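Local coordinates for thiazoline oxidase/subtilisin-like protease (Prochloron didemni, PDB 4H6X), which probably cleaves patellamide precursor peptides and joins their ends into rings, acting as a subtilisin-like transamidating protease, at residues Asp22-Thr27 with Pro124-Ala129; Val36-Asp41 with Ala157-Leu162; Ala74-Ile79 with Asp102-Asn107; Leu224-Ala229 with Pro278-Ile283; Glu256-Gln261 with Glu265-Leu270. All blocks are in the same frame, centred on the assembly; numbering follows the deposited sequence.

Interaction 1 (Asp22-Thr27 with Pro124-Ala129)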
# COMPACT_ATOMS: atom_id res chain seq x y z
N ASP A 22 -11.43 12.29 -10.50
CA ASP A 22 -10.97 13.67 -10.70
C ASP A 22 -9.48 13.87 -10.41
O ASP A 22 -8.78 14.59 -11.13
CB ASP A 22 -11.80 14.67 -9.87
CG ASP A 22 -13.26 14.78 -10.33
OD1 ASP A 22 -13.53 14.69 -11.55
OD2 ASP A 22 -14.15 14.96 -9.46
N LEU A 23 -8.99 13.25 -9.34
CA LEU A 23 -7.55 13.32 -9.05
C LEU A 23 -6.79 12.58 -10.14
O LEU A 23 -5.78 13.09 -10.65
CB LEU A 23 -7.23 12.80 -7.64
CG LEU A 23 -5.77 12.70 -7.14
CD1 LEU A 23 -4.97 14.00 -7.27
CD2 LEU A 23 -5.78 12.22 -5.70
N HIS A 24 -7.28 11.39 -10.54
CA HIS A 24 -6.66 10.66 -11.67
C HIS A 24 -6.62 11.49 -12.95
O HIS A 24 -5.66 11.43 -13.72
CB HIS A 24 -7.33 9.31 -11.94
CG HIS A 24 -6.84 8.18 -11.08
ND1 HIS A 24 -5.58 8.17 -10.51
CD2 HIS A 24 -7.42 7.02 -10.72
CE1 HIS A 24 -5.43 7.05 -9.82
NE2 HIS A 24 -6.53 6.34 -9.93
N ASN A 25 -7.67 12.29 -13.16
CA ASN A 25 -7.72 13.18 -14.32
C ASN A 25 -6.60 14.20 -14.34
O ASN A 25 -6.22 14.67 -15.41
CB ASN A 25 -9.07 13.89 -14.41
CG ASN A 25 -10.20 12.95 -14.78
OD1 ASN A 25 -9.95 11.80 -15.17
ND2 ASN A 25 -11.43 13.41 -14.65
N GLN A 26 -6.07 14.51 -13.16
CA GLN A 26 -4.99 15.49 -13.02
C GLN A 26 -3.59 14.85 -12.97
O GLN A 26 -2.63 15.39 -13.54
CB GLN A 26 -5.22 16.35 -11.78
CG GLN A 26 -6.57 17.04 -11.77
CD GLN A 26 -6.66 18.17 -10.76
OE1 GLN A 26 -5.79 19.03 -10.72
NE2 GLN A 26 -7.71 18.16 -9.96
N THR A 27 -3.48 13.70 -12.30
CA THR A 27 -2.21 12.96 -12.22
C THR A 27 -2.41 11.44 -12.05
O THR A 27 -3.38 10.98 -11.43
CB THR A 27 -1.25 13.55 -11.13
OG1 THR A 27 0.05 12.94 -11.23
CG2 THR A 27 -1.79 13.38 -9.72
N PRO A 124 -4.20 -6.31 -15.81
CA PRO A 124 -5.20 -6.89 -14.92
C PRO A 124 -5.36 -6.12 -13.60
O PRO A 124 -6.41 -6.20 -12.94
CB PRO A 124 -4.67 -8.30 -14.64
CG PRO A 124 -3.69 -8.57 -15.73
CD PRO A 124 -3.09 -7.24 -16.07
N VAL A 125 -4.32 -5.37 -13.21
CA VAL A 125 -4.41 -4.52 -12.01
C VAL A 125 -3.94 -3.10 -12.28
O VAL A 125 -2.75 -2.85 -12.51
CB VAL A 125 -3.66 -5.11 -10.79
CG1 VAL A 125 -3.91 -4.25 -9.55
CG2 VAL A 125 -4.11 -6.53 -10.51
N PHE A 126 -4.88 -2.17 -12.26
CA PHE A 126 -4.61 -0.76 -12.44
C PHE A 126 -4.48 -0.14 -11.04
O PHE A 126 -5.45 -0.06 -10.30
CB PHE A 126 -5.75 -0.13 -13.25
CG PHE A 126 -5.74 1.38 -13.31
CD1 PHE A 126 -4.55 2.10 -13.29
CD2 PHE A 126 -6.94 2.08 -13.45
CE1 PHE A 126 -4.55 3.48 -13.36
CE2 PHE A 126 -6.95 3.47 -13.53
CZ PHE A 126 -5.75 4.17 -13.48
N GLY A 127 -3.26 0.26 -10.67
CA GLY A 127 -3.01 0.80 -9.34
C GLY A 127 -3.40 2.26 -9.20
O GLY A 127 -3.72 2.92 -10.18
N ILE A 128 -3.37 2.77 -7.98
CA ILE A 128 -3.73 4.16 -7.70
C ILE A 128 -2.73 5.13 -8.32
O ILE A 128 -3.10 6.18 -8.86
CB ILE A 128 -3.86 4.40 -6.17
CG1 ILE A 128 -4.97 3.49 -5.59
CG2 ILE A 128 -4.13 5.87 -5.86
CD1 ILE A 128 -6.38 3.81 -6.05
N ALA A 129 -1.45 4.76 -8.29
CA ALA A 129 -0.40 5.68 -8.70
C ALA A 129 0.64 5.02 -9.63
O ALA A 129 1.84 4.92 -9.27
CB ALA A 129 0.26 6.31 -7.47
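The imidazole of His-24 lies near parallel to the phenyl ring of Phe-126 but slid aside, the planes inclined at 30°, so that the two overlap little. In this subtilisin-like fold the pairing sets the N-terminal helix 20-26 against the loop that runs from helix 101-118 to strand 133-138. The ring centroids stand 5.5 Å apart, and Phe-126 CZ is above one imidazole face, out toward the rim rather than over the middle. Phe-126 reaches across because its CG lies anti to the backbone N (chi1 170°), which carries the ring out from the loop to the helix. Ile-128 meets the imidazole from another direction, its carbonyl O near the ring plane at the edge. This approach is too short to be trusted, and the orientation of the imidazole is itself uncertain. Around the pair, Leu-286 of helix 273-293 touches both His-24 and Ile-128, while the ring of His-11 meets Phe-126. Replacing His-24 by an alanine would remove the flat group between these residues, and would probably leave Phe-126 without its ring partner and open a gap beside Ile-128 and Leu-286. Behind the imidazole, Leu-23 O accepts from both Gln-26 N and Thr-27 N, each at 2.9 Å.

Interaction 2 (Val36-Asp41 with Ala157-Leu162)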
# COMPACT_ATOMS: atom_id res chain seq x y z
N VAL A 36 8.64 3.46 -0.88
CA VAL A 36 9.38 2.25 -0.50
C VAL A 36 8.42 1.34 0.24
O VAL A 36 7.81 1.74 1.24
CB VAL A 36 10.64 2.55 0.35
CG1 VAL A 36 11.35 1.25 0.72
CG2 VAL A 36 11.60 3.46 -0.42
N ILE A 37 8.30 0.11 -0.25
CA ILE A 37 7.37 -0.85 0.31
C ILE A 37 8.13 -1.91 1.09
O ILE A 37 8.90 -2.70 0.52
CB ILE A 37 6.53 -1.51 -0.82
CG1 ILE A 37 5.71 -0.45 -1.57
CG2 ILE A 37 5.61 -2.60 -0.26
CD1 ILE A 37 4.99 -0.99 -2.80
N ILE A 38 7.92 -1.88 2.40
CA ILE A 38 8.50 -2.85 3.31
C ILE A 38 7.49 -3.98 3.49
O ILE A 38 6.48 -3.85 4.22
CB ILE A 38 8.91 -2.19 4.66
CG1 ILE A 38 9.94 -1.07 4.39
CG2 ILE A 38 9.42 -3.25 5.64
CD1 ILE A 38 10.33 -0.25 5.62
N ASP A 39 7.75 -5.09 2.80
CA ASP A 39 6.78 -6.19 2.75
C ASP A 39 7.55 -7.41 2.24
O ASP A 39 8.77 -7.46 2.37
CB ASP A 39 5.62 -5.81 1.79
CG ASP A 39 4.35 -6.64 2.01
OD1 ASP A 39 4.42 -7.81 2.46
OD2 ASP A 39 3.26 -6.13 1.66
N GLY A 40 6.85 -8.38 1.66
CA GLY A 40 7.51 -9.55 1.05
C GLY A 40 8.09 -9.26 -0.32
O GLY A 40 8.27 -8.10 -0.72
N ASP A 41 8.39 -10.33 -1.05
CA ASP A 41 9.03 -10.27 -2.35
C ASP A 41 7.98 -10.45 -3.45
O ASP A 41 7.48 -11.56 -3.64
CB ASP A 41 10.11 -11.36 -2.43
CG ASP A 41 10.99 -11.23 -3.66
OD1 ASP A 41 10.82 -10.27 -4.43
OD2 ASP A 41 11.86 -12.10 -3.87
N ALA A 157 13.24 -1.28 12.06
CA ALA A 157 14.02 -0.04 12.23
C ALA A 157 15.14 0.06 11.19
O ALA A 157 15.32 1.09 10.55
CB ALA A 157 14.59 0.04 13.64
N ARG A 158 15.90 -1.02 11.05
CA ARG A 158 16.96 -1.07 10.04
C ARG A 158 16.41 -0.87 8.62
O ARG A 158 17.01 -0.16 7.81
CB ARG A 158 17.71 -2.40 10.16
CG ARG A 158 18.41 -2.58 11.51
CD ARG A 158 19.18 -3.90 11.57
NE ARG A 158 20.43 -3.87 10.79
CZ ARG A 158 21.31 -4.88 10.74
NH1 ARG A 158 21.08 -6.02 11.41
NH2 ARG A 158 22.42 -4.75 10.04
N ALA A 159 15.28 -1.50 8.32
CA ALA A 159 14.62 -1.32 7.02
C ALA A 159 14.23 0.15 6.74
O ALA A 159 14.38 0.64 5.63
CB ALA A 159 13.41 -2.23 6.91
N ILE A 160 13.68 0.81 7.76
CA ILE A 160 13.25 2.21 7.64
C ILE A 160 14.47 3.12 7.39
O ILE A 160 14.42 3.95 6.49
CB ILE A 160 12.40 2.64 8.86
CG1 ILE A 160 11.01 1.99 8.77
CG2 ILE A 160 12.24 4.17 8.95
CD1 ILE A 160 10.23 2.00 10.08
N ASP A 161 15.57 2.92 8.15
CA ASP A 161 16.79 3.72 7.93
C ASP A 161 17.26 3.54 6.52
O ASP A 161 17.68 4.50 5.89
CB ASP A 161 17.95 3.34 8.89
CG ASP A 161 17.71 3.81 10.31
OD1 ASP A 161 17.05 4.85 10.48
OD2 ASP A 161 18.17 3.11 11.24
N LEU A 162 17.23 2.29 6.01
CA LEU A 162 17.61 2.05 4.62
C LEU A 162 16.64 2.75 3.64
O LEU A 162 17.08 3.38 2.68
CB LEU A 162 17.69 0.55 4.31
CG LEU A 162 18.16 0.18 2.88
CD1 LEU A 162 19.49 0.85 2.51
CD2 LEU A 162 18.25 -1.34 2.75
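Ile-38 meets helix 154-165 through the last methyl of its longer branch. CG1 is anti to the carbonyl carbon (chi1 -59°), and the branch then runs extended (chi2 174°), so that CD1 projects from strand 34-39 to the helix surface. There it touches two successive residues: CD1 of Ile-38 lies 3.9 Å from CB of Ala-159 and 3.9 Å from CG1 of Ile-160. Ile-160 adopts much the same conformation, but its chain crosses that of Ile-38 at about a right angle, offering the flank of CG1 instead of an end. The small Ala-159 lets the helix come near, its CA 7.3 Å from the CA of Ile-38. Strand 34-39 belongs to the central parallel sheet of the subtilisin-like fold, and Ile-37 packs on helix 101-118 on its other face. Asp-39, which follows Ile-38, bonds to His-109 through OD2 and is probably the aspartate of the Asp-His-Ser triad; its OD1 accepts Gly-40 N at 2.6 Å, on the anti side and 29° out of the carboxylate plane. Because the link to helix 154-165 is made of methyl and methylene groups alone, it depends on shape and burial, while directional bonds reach Asp-39 from Gly-40 and His-109.

Interaction 3 (Ala74-Ile79 with Asp102-Asn107)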
# COMPACT_ATOMS: atom_id res chain seq x y z
N ALA A 74 0.96 -22.09 -6.34
CA ALA A 74 -0.28 -22.67 -6.88
C ALA A 74 -1.06 -23.41 -5.81
O ALA A 74 -2.28 -23.34 -5.78
CB ALA A 74 0.00 -23.58 -8.07
N ALA A 75 -0.34 -24.12 -4.94
CA ALA A 75 -0.95 -24.81 -3.82
C ALA A 75 -1.65 -23.84 -2.87
O ALA A 75 -2.78 -24.06 -2.45
CB ALA A 75 0.09 -25.64 -3.09
N PHE A 76 -0.95 -22.76 -2.50
CA PHE A 76 -1.55 -21.72 -1.66
C PHE A 76 -2.78 -21.12 -2.34
O PHE A 76 -3.81 -20.92 -1.71
CB PHE A 76 -0.52 -20.62 -1.39
CG PHE A 76 -1.01 -19.51 -0.50
CD1 PHE A 76 -0.83 -19.57 0.87
CD2 PHE A 76 -1.64 -18.40 -1.05
CE1 PHE A 76 -1.28 -18.54 1.70
CE2 PHE A 76 -2.09 -17.36 -0.23
CZ PHE A 76 -1.92 -17.45 1.15
N GLN A 77 -2.66 -20.84 -3.63
CA GLN A 77 -3.74 -20.17 -4.35
C GLN A 77 -4.97 -21.05 -4.56
O GLN A 77 -6.09 -20.55 -4.55
CB GLN A 77 -3.23 -19.58 -5.67
CG GLN A 77 -2.28 -18.42 -5.41
CD GLN A 77 -1.48 -18.03 -6.63
OE1 GLN A 77 -1.81 -18.40 -7.76
NE2 GLN A 77 -0.41 -17.26 -6.41
N SER A 78 -4.75 -22.36 -4.72
CA SER A 78 -5.85 -23.33 -4.78
C SER A 78 -6.63 -23.38 -3.48
O SER A 78 -7.86 -23.36 -3.48
CB SER A 78 -5.35 -24.74 -5.15
OG SER A 78 -6.33 -25.71 -4.79
N ILE A 79 -5.91 -23.44 -2.36
CA ILE A 79 -6.52 -23.39 -1.03
C ILE A 79 -7.34 -22.11 -0.80
O ILE A 79 -8.44 -22.16 -0.25
CB ILE A 79 -5.46 -23.60 0.08
CG1 ILE A 79 -4.94 -25.05 0.03
CG2 ILE A 79 -6.03 -23.31 1.46
CD1 ILE A 79 -3.62 -25.28 0.73
N ASP A 102 4.43 -19.52 5.29
CA ASP A 102 4.59 -18.24 5.99
C ASP A 102 5.19 -17.20 5.04
O ASP A 102 4.67 -16.09 4.93
CB ASP A 102 5.49 -18.38 7.22
CG ASP A 102 4.87 -19.24 8.30
OD1 ASP A 102 3.67 -19.06 8.61
OD2 ASP A 102 5.59 -20.10 8.86
N ARG A 103 6.25 -17.59 4.33
CA ARG A 103 6.87 -16.72 3.33
C ARG A 103 5.91 -16.43 2.18
O ARG A 103 5.92 -15.34 1.63
CB ARG A 103 8.15 -17.34 2.75
CG ARG A 103 9.29 -17.49 3.74
CD ARG A 103 10.46 -18.23 3.08
NE ARG A 103 10.94 -17.52 1.90
CZ ARG A 103 11.55 -18.08 0.86
NH1 ARG A 103 11.75 -19.39 0.83
NH2 ARG A 103 11.95 -17.33 -0.16
N ILE A 104 5.10 -17.42 1.81
CA ILE A 104 4.14 -17.22 0.72
C ILE A 104 3.10 -16.15 1.10
O ILE A 104 2.80 -15.29 0.28
CB ILE A 104 3.46 -18.54 0.27
CG1 ILE A 104 4.46 -19.40 -0.52
CG2 ILE A 104 2.24 -18.27 -0.60
CD1 ILE A 104 4.04 -20.85 -0.68
N VAL A 105 2.56 -16.22 2.31
CA VAL A 105 1.63 -15.19 2.80
C VAL A 105 2.23 -13.81 2.57
O VAL A 105 1.58 -12.94 2.01
CB VAL A 105 1.23 -15.39 4.29
CG1 VAL A 105 0.43 -14.19 4.81
CG2 VAL A 105 0.42 -16.66 4.48
N LEU A 106 3.48 -13.62 3.00
CA LEU A 106 4.18 -12.33 2.87
C LEU A 106 4.44 -11.93 1.43
O LEU A 106 4.25 -10.76 1.06
CB LEU A 106 5.50 -12.34 3.65
CG LEU A 106 5.95 -10.97 4.18
CD1 LEU A 106 5.04 -10.51 5.30
CD2 LEU A 106 7.40 -11.01 4.64
N ASN A 107 4.88 -12.88 0.61
CA ASN A 107 5.20 -12.56 -0.78
C ASN A 107 3.94 -12.32 -1.59
O ASN A 107 3.90 -11.44 -2.46
CB ASN A 107 6.04 -13.65 -1.43
CG ASN A 107 7.39 -13.82 -0.76
OD1 ASN A 107 7.87 -12.91 -0.08
ND2 ASN A 107 8.01 -14.98 -0.96
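Ile-104 lays its CG2 methyl over one face of the Phe-76 ring, joining helix 70-82 to helix 101-118. The second helix carries His-109, probably the triad histidine of this subtilisin-like enzyme, while the first lies between the probable triad aspartate and that histidine in sequence. The main interaction is a CH-pi contact: CG2 of Ile-104 is 3.8 Å from the ring centroid of Phe-76 and 26° off the ring normal, displaced toward the CG end of the ring, where the CG2-CG distance falls to 3.5 Å. Both groups lie anti to their own backbone N, at chi1 -179° for Phe-76 CG, and the two side chains slide past each other in opposite directions. Apolar packing extends the contact by one residue. The Val-105 side chain crosses that of Phe-76 at about a right angle. Leu-93 of helix 87-96 also packs on Phe-76. Exchanging Phe-76 for an alanine would take away the ring, and would probably leave Ile-104 CG2 without the aromatic face it rests on and open a gap between the two helices. Nearby polar bonds are Gln-77 NE2 to Pro-262 O and Asn-107 ND2 to Tyr-73 OH. At the far end of the ring, CG2 of Val-105 lies 3.8 Å from CE1 of Phe-76 and 4.1 Å from its CZ.

Interaction 4 (Leu224-Ala229 with Pro278-Ile283)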
# COMPACT_ATOMS: atom_id res chain seq x y z
N LEU A 224 0.59 7.82 9.20
CA LEU A 224 -0.80 7.65 8.78
C LEU A 224 -1.22 6.22 9.03
O LEU A 224 -0.76 5.29 8.35
CB LEU A 224 -0.96 8.04 7.31
CG LEU A 224 -2.39 8.13 6.73
CD1 LEU A 224 -3.17 9.23 7.43
CD2 LEU A 224 -2.34 8.39 5.23
N ALA A 225 -2.09 6.04 10.02
CA ALA A 225 -2.71 4.76 10.29
C ALA A 225 -3.96 4.59 9.41
O ALA A 225 -4.73 5.53 9.22
CB ALA A 225 -3.06 4.64 11.76
N VAL A 226 -4.15 3.40 8.85
CA VAL A 226 -5.27 3.19 7.93
C VAL A 226 -6.15 2.02 8.37
O VAL A 226 -5.66 0.92 8.60
CB VAL A 226 -4.82 3.00 6.47
CG1 VAL A 226 -6.03 2.89 5.55
CG2 VAL A 226 -3.91 4.15 6.03
N GLY A 227 -7.44 2.30 8.51
CA GLY A 227 -8.44 1.27 8.80
C GLY A 227 -9.15 0.88 7.51
O GLY A 227 -9.04 1.59 6.50
N ALA A 228 -9.87 -0.23 7.56
CA ALA A 228 -10.59 -0.76 6.39
C ALA A 228 -12.09 -0.50 6.44
O ALA A 228 -12.76 -0.81 7.44
CB ALA A 228 -10.32 -2.25 6.24
N ALA A 229 -12.60 0.09 5.37
CA ALA A 229 -14.04 0.28 5.16
C ALA A 229 -14.61 -0.86 4.32
O ALA A 229 -13.94 -1.39 3.43
CB ALA A 229 -14.31 1.62 4.47
N PRO A 278 -2.54 0.38 1.32
CA PRO A 278 -1.94 0.77 0.04
C PRO A 278 -2.78 1.75 -0.76
O PRO A 278 -2.22 2.53 -1.53
CB PRO A 278 -1.80 -0.56 -0.74
CG PRO A 278 -2.47 -1.60 0.06
CD PRO A 278 -2.70 -1.08 1.45
N VAL A 279 -4.10 1.70 -0.60
CA VAL A 279 -4.97 2.68 -1.27
C VAL A 279 -4.55 4.10 -0.80
O VAL A 279 -4.38 5.00 -1.61
CB VAL A 279 -6.48 2.39 -1.00
CG1 VAL A 279 -7.36 3.46 -1.63
CG2 VAL A 279 -6.89 1.02 -1.56
N MET A 280 -4.33 4.26 0.51
CA MET A 280 -3.95 5.57 1.09
C MET A 280 -2.53 5.97 0.73
O MET A 280 -2.24 7.15 0.54
CB MET A 280 -4.15 5.57 2.61
CG MET A 280 -5.61 5.54 3.04
SD MET A 280 -6.58 6.90 2.33
CE MET A 280 -7.31 6.05 0.94
N THR A 281 -1.64 4.98 0.63
CA THR A 281 -0.30 5.24 0.15
C THR A 281 -0.37 5.78 -1.29
O THR A 281 0.32 6.75 -1.63
CB THR A 281 0.58 3.97 0.25
OG1 THR A 281 0.92 3.74 1.63
CG2 THR A 281 1.86 4.13 -0.55
N GLY A 282 -1.19 5.17 -2.13
CA GLY A 282 -1.36 5.64 -3.52
C GLY A 282 -1.94 7.05 -3.59
O GLY A 282 -1.46 7.90 -4.34
N ILE A 283 -2.98 7.29 -2.79
CA ILE A 283 -3.63 8.61 -2.77
C ILE A 283 -2.62 9.66 -2.32
O ILE A 283 -2.45 10.70 -2.96
CB ILE A 283 -4.92 8.60 -1.90
CG1 ILE A 283 -5.98 7.71 -2.58
CG2 ILE A 283 -5.44 10.03 -1.69
CD1 ILE A 283 -7.28 7.55 -1.83
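Leu-224 opens the contact by reaching with CD2 to the root of Met-280, where its methyl lies 4.3 Å from CB. Its CG is anti to the backbone N (chi1 -171°), which sends the branched end toward helix 273-293. Ala-225 turns its methyl to the other side of the sheet, and its backbone bonds to Glu-248 and to Ile-250, the latter on the neighbouring strand 249-253. Val-226 then makes the main contact, using both methyls. CG1 of Val-226 stands 3.7 Å from CG of Met-280, and CG2 of Val-226 lies 3.7 Å from CB of Met-280, so the fork of the valine takes in the first part of the methionine chain. The two side chains cross obliquely. Met-280 leaves its backbone toward the strand but is bent at both chi2 (-56°) and chi3 (97°), and the bends lead the sulfur and terminal methyl away from Val-226; the side chain also packs on Ile-250, Ala-252 and Val-330. Further along, Ala-228 touches Thr-273 at the start of the helix, and its N bonds to Ser-239 OG. The arrangement is the sheet-on-helix packing of a subtilisin-like core, wholly apolar at this point. Helix 273-293, which carries the probable triad residue Ser-274 in its first turn, is kinked at Pro-278, whose N has no bond to the preceding turn. It lies across strands 224-229 and 249-253, while Pro-278 and Thr-281 pack on Ile-117 of helix 101-118.

Interaction 5 (Glu256-Gln261 with Glu265-Leu270)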
# COMPACT_ATOMS: atom_id res chain seq x y z
N GLU A 256 -12.61 -6.45 -0.50
CA GLU A 256 -12.72 -6.84 -1.92
C GLU A 256 -11.93 -5.92 -2.83
O GLU A 256 -12.42 -5.42 -3.85
CB GLU A 256 -14.19 -6.93 -2.36
CG GLU A 256 -14.96 -8.07 -1.71
CD GLU A 256 -14.61 -9.41 -2.31
OE1 GLU A 256 -14.64 -9.52 -3.56
OE2 GLU A 256 -14.30 -10.35 -1.55
N ILE A 257 -10.68 -5.69 -2.43
CA ILE A 257 -9.74 -4.91 -3.20
C ILE A 257 -9.06 -5.85 -4.19
O ILE A 257 -8.62 -6.94 -3.82
CB ILE A 257 -8.70 -4.22 -2.28
CG1 ILE A 257 -9.40 -3.37 -1.19
CG2 ILE A 257 -7.66 -3.45 -3.09
CD1 ILE A 257 -10.40 -2.34 -1.70
N LEU A 258 -9.01 -5.41 -5.45
CA LEU A 258 -8.42 -6.17 -6.56
C LEU A 258 -6.92 -5.95 -6.63
O LEU A 258 -6.45 -4.81 -6.71
CB LEU A 258 -9.05 -5.72 -7.89
CG LEU A 258 -8.64 -6.53 -9.13
CD1 LEU A 258 -9.26 -7.92 -9.09
CD2 LEU A 258 -9.01 -5.81 -10.43
N GLY A 259 -6.16 -7.04 -6.66
CA GLY A 259 -4.74 -6.95 -6.85
C GLY A 259 -4.15 -8.25 -7.37
O GLY A 259 -4.85 -9.27 -7.51
N ALA A 260 -2.85 -8.21 -7.63
CA ALA A 260 -2.13 -9.35 -8.19
C ALA A 260 -1.73 -10.41 -7.16
O ALA A 260 -1.59 -10.11 -5.96
CB ALA A 260 -0.90 -8.86 -8.95
N GLN A 261 -1.53 -11.63 -7.65
CA GLN A 261 -1.02 -12.74 -6.86
C GLN A 261 0.12 -13.39 -7.66
O GLN A 261 0.10 -13.37 -8.90
CB GLN A 261 -2.13 -13.74 -6.50
CG GLN A 261 -2.71 -14.51 -7.68
CD GLN A 261 -4.07 -15.14 -7.41
OE1 GLN A 261 -4.96 -15.07 -8.26
NE2 GLN A 261 -4.23 -15.76 -6.26
N GLU A 265 -1.43 -14.34 -14.09
CA GLU A 265 -1.97 -13.08 -14.56
C GLU A 265 -3.34 -12.77 -13.97
O GLU A 265 -3.79 -11.63 -14.02
CB GLU A 265 -2.01 -13.04 -16.09
CG GLU A 265 -0.64 -12.82 -16.71
CD GLU A 265 -0.01 -11.48 -16.33
OE1 GLU A 265 -0.73 -10.46 -16.27
OE2 GLU A 265 1.21 -11.45 -16.12
N GLU A 266 -3.98 -13.78 -13.38
CA GLU A 266 -5.32 -13.62 -12.80
C GLU A 266 -5.27 -12.88 -11.45
O GLU A 266 -4.58 -13.32 -10.53
CB GLU A 266 -6.00 -14.98 -12.64
CG GLU A 266 -7.45 -14.94 -12.15
CD GLU A 266 -8.07 -16.33 -11.98
OE1 GLU A 266 -7.38 -17.35 -12.23
OE2 GLU A 266 -9.26 -16.41 -11.59
N PRO A 267 -6.00 -11.76 -11.34
CA PRO A 267 -6.01 -11.03 -10.07
C PRO A 267 -6.96 -11.65 -9.05
O PRO A 267 -7.70 -12.57 -9.38
CB PRO A 267 -6.47 -9.63 -10.47
CG PRO A 267 -7.25 -9.83 -11.72
CD PRO A 267 -6.64 -11.00 -12.43
N VAL A 268 -6.93 -11.15 -7.82
CA VAL A 268 -7.77 -11.67 -6.75
C VAL A 268 -8.20 -10.53 -5.83
O VAL A 268 -7.44 -9.59 -5.62
CB VAL A 268 -7.07 -12.81 -5.95
CG1 VAL A 268 -5.80 -12.33 -5.24
CG2 VAL A 268 -8.03 -13.47 -4.97
N ARG A 269 -9.42 -10.62 -5.31
CA ARG A 269 -9.91 -9.63 -4.36
C ARG A 269 -9.73 -10.10 -2.92
O ARG A 269 -10.14 -11.20 -2.55
CB ARG A 269 -11.37 -9.28 -4.67
CG ARG A 269 -11.53 -8.61 -6.03
CD ARG A 269 -12.91 -8.00 -6.24
NE ARG A 269 -13.00 -7.39 -7.57
CZ ARG A 269 -12.87 -6.09 -7.81
NH1 ARG A 269 -12.66 -5.22 -6.82
NH2 ARG A 269 -12.95 -5.66 -9.06
N LEU A 270 -9.10 -9.26 -2.12
CA LEU A 270 -8.79 -9.59 -0.74
C LEU A 270 -9.32 -8.50 0.18
O LEU A 270 -9.60 -7.39 -0.27
CB LEU A 270 -7.27 -9.77 -0.54
CG LEU A 270 -6.56 -10.83 -1.39
CD1 LEU A 270 -5.06 -10.83 -1.09
CD2 LEU A 270 -7.16 -12.20 -1.09
O HOH W 1 -2.14 -11.82 -10.53
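Glu-256 and Ile-257 both face Leu-270, a G1 beta bulge whose first position, often held by glycine, is here a glutamate with positive phi (58°). The bulge turns the carbonyl of Glu-256 out toward Arg-269. NH1 of Arg-269 bonds to O of Glu-256 at 3.0 Å, with the acceptor in the guanidinium plane, although the donor is tilted 27° from the carbonyl plane. The arginine chain is extended from CG to NE, and one face of its guanidinium rests on Leu-258, with CB 3.7 Å above the plane and over its centre. NH2 forms a salt bridge with Asp-12, so the leucine, the carbonyl of Glu-256 and Asp-12 together restrain how the group is turned. These residues belong to a short beta hairpin, strands 257-259 and 268-270, set beside the helices of the subtilisin-like fold. Ile-257 and Leu-270 form a hydrogen-bonded pair, N of Leu-270 reaching O of Ile-257 at 2.9 Å and N of Ile-257 reaching O of Leu-270 at 3.0 Å. Gly-259 and Val-268 make another, with Val-268 N 2.8 Å from Gly-259 O; Gly-259 N donates to Val-268 O, which also accepts from His-112 NE2. Between them Leu-258 and Arg-269 form a non-hydrogen-bonded pair, and on their face CD1 of Leu-258 touches CB of Pro-267 at 3.6 Å. Beyond the strands a water accepts from Gln-261 N at 3.0 Å and lies 2.9 Å from Glu-266 O.

Interactions 2 and 3 meet beside the probable active site: Asp-41 N lies 2.8 Å from Asn-107 OD1, a probable hydrogen bond, and Asp-39 comes from interaction 2, while His-109 lies just beyond the second segment of interaction 3. Ser-274, on helix 273-293 ahead of interaction 4, would complete the triad. Interaction 1 touches interaction 4, with Ile-128 CG2 3.4 Å from Gly-282 C, and also interaction 5, where Val-125 CG2 is 3.6 Å from Ala-260 N. The hairpin 257-270 in turn packs on interaction 3 through Gln-77 and Gln-261, the centres of interactions 3 and 5 being about 13 Å apart. Interactions 2 and 4 share the central sheet, about 18 Å apart centre to centre.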